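Local coordinates for protein CEP104 (PDB 5JO8) that probably binds tubulin or microtubules through its TOG domain, as a centriolar protein, at residues R232-R244 against V265-I277. Residues are numbered along the deposited sequence; the frame is centred on the assembly and turned at random.
Sequences RDVALRIIFGMYR and VLYKTLFDGFTKI
Tyr243 and Phe274 stack toward the C-terminal ends of the two segments, in an apolar helix-helix contact that closes the C-terminal end of this all-helical TOG domain, where helix 265-276, the last of the chain, packs on helix 229-245. The short segments run roughly parallel, 34° between their N-to-C directions, with axes 10.5 Å apart at closest approach. The two rings form an offset stack, with centroids 3.9 Å apart and planes only 11° from parallel. Tyr243 reaches this position because its CG lies anti to the backbone N (chi1 177°), and its ring extends far enough that Phe274 CB makes a CH-pi contact over the ring face. The opposite face of Phe274 meets its own helix, at Leu270 O, while Ile239 CG2 abuts the ring edge in plane; Ile250 and Leu251 of helix 247-253 add further apolar packing. Phe240 completes the aromatic cluster, its plane nearly perpendicular to that of Phe274, and acts as a knob in the hole formed by Thr269, Leu270, Gly273 and Phe274. Its ring edge faces backbone carbonyls, with CE1 3.4 Å from Leu270 O. CE1 also comes to 3.7 Å from Gly273 CA, and the lack of a side chain there makes way for the ring, whose CZ occupies the space a CB would need. Toward the N-terminal ends aliphatic branches take over: Leu236 splits its methyls, CD1 meeting Leu266 CD2 at 3.7 Å and CD2 meeting Leu270 CD1 at 3.6 Å. Arg232 lays its CD against Leu266 CD1, while its NH2 is hydrogen-bonded to the carbonyl O of His226. At the other end Ile277 CD1 touches both Phe240 CD1 and Tyr243 CD2, and Ile277 CG1 lies over one face of the Arg244 guanidinium, 3.8 Å from NH2.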
loop_
_atom_site.group_PDB
_atom_site.type_symbol
_atom_site.label_atom_id
_atom_site.label_comp_id
_atom_site.label_asym_id
_atom_site.label_seq_id
_atom_site.Cartn_x
_atom_site.Cartn_y
_atom_site.Cartn_z
ATOM N N ARG A 232 -7.928 -7.208 17.346
ATOM C CA ARG A 232 -8.388 -6.269 18.357
ATOM C C ARG A 232 -7.245 -5.830 19.258
ATOM O O ARG A 232 -7.197 -4.683 19.692
ATOM C CB ARG A 232 -9.509 -6.879 19.214
ATOM C CG ARG A 232 -10.739 -7.295 18.421
ATOM C CD ARG A 232 -11.903 -7.679 19.325
ATOM N NE ARG A 232 -11.589 -8.798 20.213
ATOM C CZ ARG A 232 -11.761 -10.081 19.906
ATOM N NH1 ARG A 232 -11.460 -11.022 20.793
ATOM N NH2 ARG A 232 -12.239 -10.431 18.719
ATOM N N ASP A 233 -6.333 -6.751 19.550
ATOM C CA ASP A 233 -5.231 -6.440 20.446
ATOM C C ASP A 233 -4.301 -5.374 19.865
ATOM O O ASP A 233 -3.839 -4.497 20.593
ATOM C CB ASP A 233 -4.460 -7.706 20.820
ATOM C CG ASP A 233 -3.296 -7.427 21.750
ATOM O OD1 ASP A 233 -3.546 -7.117 22.933
ATOM O OD2 ASP A 233 -2.134 -7.525 21.302
ATOM N N VAL A 234 -4.050 -5.415 18.553
ATOM C CA VAL A 234 -3.244 -4.361 17.947
ATOM C C VAL A 234 -4.005 -3.036 17.993
ATOM O O VAL A 234 -3.420 -1.988 18.256
ATOM C CB VAL A 234 -2.816 -4.696 16.514
ATOM C CG1 VAL A 234 -1.929 -3.582 15.964
ATOM C CG2 VAL A 234 -2.087 -6.027 16.490
ATOM N N ALA A 235 -5.313 -3.093 17.754
ATOM C CA ALA A 235 -6.138 -1.892 17.832
ATOM C C ALA A 235 -6.050 -1.250 19.222
ATOM O O ALA A 235 -5.921 -0.031 19.346
ATOM C CB ALA A 235 -7.578 -2.210 17.453
ATOM N N LEU A 236 -6.062 -2.083 20.266
ATOM C CA LEU A 236 -5.873 -1.580 21.621
ATOM C C LEU A 236 -4.519 -0.901 21.794
ATOM O O LEU A 236 -4.433 0.168 22.383
ATOM C CB LEU A 236 -5.998 -2.715 22.630
ATOM C CG LEU A 236 -7.378 -3.328 22.791
ATOM C CD1 LEU A 236 -7.235 -4.624 23.570
ATOM C CD2 LEU A 236 -8.294 -2.351 23.515
ATOM N N ARG A 237 -3.461 -1.529 21.293
ATOM C CA ARG A 237 -2.125 -0.937 21.373
ATOM C C ARG A 237 -2.067 0.431 20.710
ATOM O O ARG A 237 -1.425 1.353 21.213
ATOM C CB ARG A 237 -1.078 -1.855 20.743
ATOM C CG ARG A 237 -0.897 -3.165 21.486
ATOM C CD ARG A 237 0.505 -3.726 21.284
ATOM N NE ARG A 237 0.838 -3.955 19.880
ATOM C CZ ARG A 237 0.664 -5.111 19.243
ATOM N NH1 ARG A 237 0.144 -6.151 19.884
ATOM N NH2 ARG A 237 1.008 -5.231 17.966
ATOM N N ILE A 238 -2.760 0.570 19.582
ATOM C CA ILE A 238 -2.791 1.831 18.865
ATOM C C ILE A 238 -3.456 2.890 19.737
ATOM O O ILE A 238 -2.946 4.002 19.886
ATOM C CB ILE A 238 -3.503 1.653 17.515
ATOM C CG1 ILE A 238 -2.611 0.896 16.525
ATOM C CG2 ILE A 238 -3.913 3.000 16.923
ATOM C CD1 ILE A 238 -3.355 0.373 15.314
ATOM N N ILE A 239 -4.586 2.525 20.326
ATOM C CA ILE A 239 -5.323 3.451 21.171
ATOM C C ILE A 239 -4.522 3.839 22.416
ATOM O O ILE A 239 -4.461 5.017 22.773
ATOM C CB ILE A 239 -6.713 2.905 21.511
ATOM C CG1 ILE A 239 -7.554 2.831 20.234
ATOM C CG2 ILE A 239 -7.409 3.804 22.548
ATOM C CD1 ILE A 239 -8.786 1.995 20.368
ATOM N N PHE A 240 -3.897 2.859 23.065
ATOM C CA PHE A 240 -3.086 3.140 24.247
ATOM C C PHE A 240 -1.935 4.075 23.896
ATOM O O PHE A 240 -1.601 4.978 24.657
ATOM C CB PHE A 240 -2.530 1.845 24.849
ATOM C CG PHE A 240 -3.542 1.042 25.617
ATOM C CD1 PHE A 240 -4.434 1.661 26.482
ATOM C CD2 PHE A 240 -3.595 -0.334 25.488
ATOM C CE1 PHE A 240 -5.361 0.914 27.203
ATOM C CE2 PHE A 240 -4.516 -1.087 26.204
ATOM C CZ PHE A 240 -5.403 -0.461 27.059
ATOM N N GLY A 241 -1.331 3.855 22.736
ATOM C CA GLY A 241 -0.273 4.727 22.260
ATOM C C GLY A 241 -0.743 6.166 22.129
ATOM O O GLY A 241 -0.077 7.101 22.581
ATOM N N MET A 242 -1.908 6.336 21.517
ATOM C CA MET A 242 -2.495 7.655 21.322
ATOM C C MET A 242 -2.864 8.298 22.653
ATOM O O MET A 242 -2.675 9.501 22.841
ATOM C CB MET A 242 -3.749 7.557 20.452
ATOM C CG MET A 242 -3.512 6.960 19.087
ATOM S SD MET A 242 -3.472 8.210 17.802
ATOM C CE MET A 242 -1.887 8.964 18.118
ATOM N N TYR A 243 -3.398 7.488 23.563
ATOM C CA TYR A 243 -3.871 7.969 24.856
ATOM C C TYR A 243 -2.763 8.637 25.658
ATOM O O TYR A 243 -3.002 9.610 26.379
ATOM C CB TYR A 243 -4.450 6.808 25.666
ATOM C CG TYR A 243 -4.906 7.195 27.055
ATOM C CD1 TYR A 243 -6.137 7.808 27.255
ATOM C CD2 TYR A 243 -4.111 6.941 28.166
ATOM C CE1 TYR A 243 -6.564 8.160 28.526
ATOM C CE2 TYR A 243 -4.527 7.293 29.439
ATOM C CZ TYR A 243 -5.754 7.902 29.611
ATOM O OH TYR A 243 -6.176 8.255 30.873
ATOM N N ARG A 244 -1.552 8.104 25.538
ATOM C CA ARG A 244 -0.407 8.643 26.259
ATOM C C ARG A 244 -0.133 10.086 25.854
ATOM O O ARG A 244 0.297 10.898 26.673
ATOM C CB ARG A 244 0.833 7.780 26.012
ATOM C CG ARG A 244 0.697 6.353 26.502
ATOM C CD ARG A 244 1.950 5.533 26.207
ATOM N NE ARG A 244 1.818 4.168 26.709
ATOM C CZ ARG A 244 2.154 3.790 27.936
ATOM N NH1 ARG A 244 2.645 4.675 28.793
ATOM N NH2 ARG A 244 1.995 2.525 28.308
ATOM N N VAL A 265 -15.246 -7.246 27.886
ATOM C CA VAL A 265 -13.866 -7.310 28.368
ATOM C C VAL A 265 -12.960 -6.240 27.757
ATOM O O VAL A 265 -12.075 -5.713 28.432
ATOM C CB VAL A 265 -13.282 -8.732 28.205
ATOM C CG1 VAL A 265 -11.916 -8.833 28.865
ATOM C CG2 VAL A 265 -14.230 -9.758 28.803
ATOM N N LEU A 266 -13.195 -5.907 26.490
ATOM C CA LEU A 266 -12.368 -4.923 25.796
ATOM C C LEU A 266 -12.334 -3.583 26.515
ATOM O O LEU A 266 -11.269 -2.994 26.688
ATOM C CB LEU A 266 -12.863 -4.716 24.362
ATOM C CG LEU A 266 -12.301 -5.637 23.280
ATOM C CD1 LEU A 266 -13.020 -5.393 21.965
ATOM C CD2 LEU A 266 -10.801 -5.422 23.125
ATOM N N TYR A 267 -13.507 -3.105 26.933
ATOM C CA TYR A 267 -13.610 -1.788 27.561
ATOM C C TYR A 267 -13.060 -1.771 28.981
ATOM O O TYR A 267 -12.453 -0.786 29.409
ATOM C CB TYR A 267 -15.046 -1.256 27.483
ATOM C CG TYR A 267 -15.463 -1.073 26.045
ATOM C CD1 TYR A 267 -15.258 0.131 25.395
ATOM C CD2 TYR A 267 -16.001 -2.127 25.320
ATOM C CE1 TYR A 267 -15.613 0.291 24.062
ATOM C CE2 TYR A 267 -16.358 -1.982 23.999
ATOM C CZ TYR A 267 -16.164 -0.773 23.371
ATOM O OH TYR A 267 -16.521 -0.636 22.047
ATOM N N LYS A 268 -13.250 -2.876 29.700
ATOM C CA LYS A 268 -12.562 -3.061 30.967
ATOM C C LYS A 268 -11.046 -2.950 30.732
ATOM O O LYS A 268 -10.363 -2.175 31.397
ATOM C CB LYS A 268 -12.944 -4.410 31.586
ATOM C CG LYS A 268 -12.316 -4.675 32.938
ATOM C CD LYS A 268 -12.753 -6.024 33.493
ATOM C CE LYS A 268 -11.842 -6.479 34.620
ATOM N NZ LYS A 268 -11.867 -5.543 35.778
ATOM N N THR A 269 -10.529 -3.682 29.750
ATOM C CA THR A 269 -9.108 -3.604 29.413
ATOM C C THR A 269 -8.684 -2.181 29.029
ATOM O O THR A 269 -7.657 -1.676 29.482
ATOM C CB THR A 269 -8.758 -4.577 28.266
ATOM O OG1 THR A 269 -9.048 -5.922 28.670
ATOM C CG2 THR A 269 -7.282 -4.471 27.892
ATOM N N LEU A 270 -9.486 -1.536 28.185
ATOM C CA LEU A 270 -9.198 -0.188 27.721
ATOM C C LEU A 270 -9.125 0.806 28.882
ATOM O O LEU A 270 -8.119 1.501 29.062
ATOM C CB LEU A 270 -10.281 0.251 26.726
ATOM C CG LEU A 270 -9.975 1.260 25.618
ATOM C CD1 LEU A 270 -8.658 0.949 24.925
ATOM C CD2 LEU A 270 -11.111 1.246 24.606
ATOM N N PHE A 271 -10.199 0.879 29.667
ATOM C CA PHE A 271 -10.276 1.876 30.738
ATOM C C PHE A 271 -9.314 1.580 31.899
ATOM O O PHE A 271 -8.667 2.498 32.413
ATOM C CB PHE A 271 -11.724 2.078 31.211
ATOM C CG PHE A 271 -12.605 2.749 30.187
ATOM C CD1 PHE A 271 -12.307 4.021 29.726
ATOM C CD2 PHE A 271 -13.724 2.108 29.689
ATOM C CE1 PHE A 271 -13.109 4.638 28.779
ATOM C CE2 PHE A 271 -14.539 2.723 28.745
ATOM C CZ PHE A 271 -14.225 3.987 28.287
ATOM N N ASP A 272 -9.187 0.311 32.279
ATOM C CA ASP A 272 -8.183 -0.059 33.287
ATOM C C ASP A 272 -6.785 0.286 32.800
ATOM O O ASP A 272 -5.946 0.764 33.569
ATOM C CB ASP A 272 -8.242 -1.546 33.629
ATOM C CG ASP A 272 -9.422 -1.897 34.499
ATOM O OD1 ASP A 272 -10.028 -0.972 35.088
ATOM O OD2 ASP A 272 -9.735 -3.099 34.591
ATOM N N GLY A 273 -6.539 0.031 31.516
ATOM C CA GLY A 273 -5.262 0.349 30.908
ATOM C C GLY A 273 -4.982 1.832 30.973
ATOM O O GLY A 273 -3.865 2.241 31.275
ATOM N N PHE A 274 -5.999 2.649 30.678
ATOM C CA PHE A 274 -5.851 4.088 30.781
ATOM C C PHE A 274 -5.450 4.488 32.206
ATOM O O PHE A 274 -4.558 5.315 32.411
ATOM C CB PHE A 274 -7.157 4.801 30.411
ATOM C CG PHE A 274 -7.509 4.757 28.941
ATOM C CD1 PHE A 274 -6.568 4.429 27.968
ATOM C CD2 PHE A 274 -8.798 5.067 28.537
ATOM C CE1 PHE A 274 -6.922 4.404 26.619
ATOM C CE2 PHE A 274 -9.154 5.049 27.201
ATOM C CZ PHE A 274 -8.218 4.719 26.241
ATOM N N THR A 275 -6.140 3.915 33.182
ATOM C CA THR A 275 -5.864 4.220 34.580
ATOM C C THR A 275 -4.466 3.734 34.987
ATOM O O THR A 275 -3.799 4.373 35.798
ATOM C CB THR A 275 -6.957 3.648 35.489
ATOM O OG1 THR A 275 -8.212 4.257 35.155
ATOM C CG2 THR A 275 -6.648 3.923 36.968
ATOM N N LYS A 276 -4.015 2.627 34.397
ATOM C CA LYS A 276 -2.636 2.163 34.592
ATOM C C LYS A 276 -1.624 3.167 34.040
ATOM O O LYS A 276 -0.579 3.400 34.647
ATOM C CB LYS A 276 -2.427 0.792 33.948
ATOM C CG LYS A 276 -3.150 -0.333 34.661
ATOM C CD LYS A 276 -2.942 -1.672 33.977
ATOM C CE LYS A 276 -3.593 -2.792 34.778
ATOM N NZ LYS A 276 -3.269 -4.141 34.233
ATOM N N ILE A 277 -1.937 3.751 32.885
ATOM C CA ILE A 277 -1.093 4.767 32.274
ATOM C C ILE A 277 -1.111 6.057 33.093
ATOM O O ILE A 277 -0.101 6.758 33.196
ATOM C CB ILE A 277 -1.496 5.001 30.790
ATOM C CG1 ILE A 277 -1.244 3.728 29.972
ATOM C CG2 ILE A 277 -0.754 6.191 30.202
ATOM C CD1 ILE A 277 -1.884 3.736 28.587
#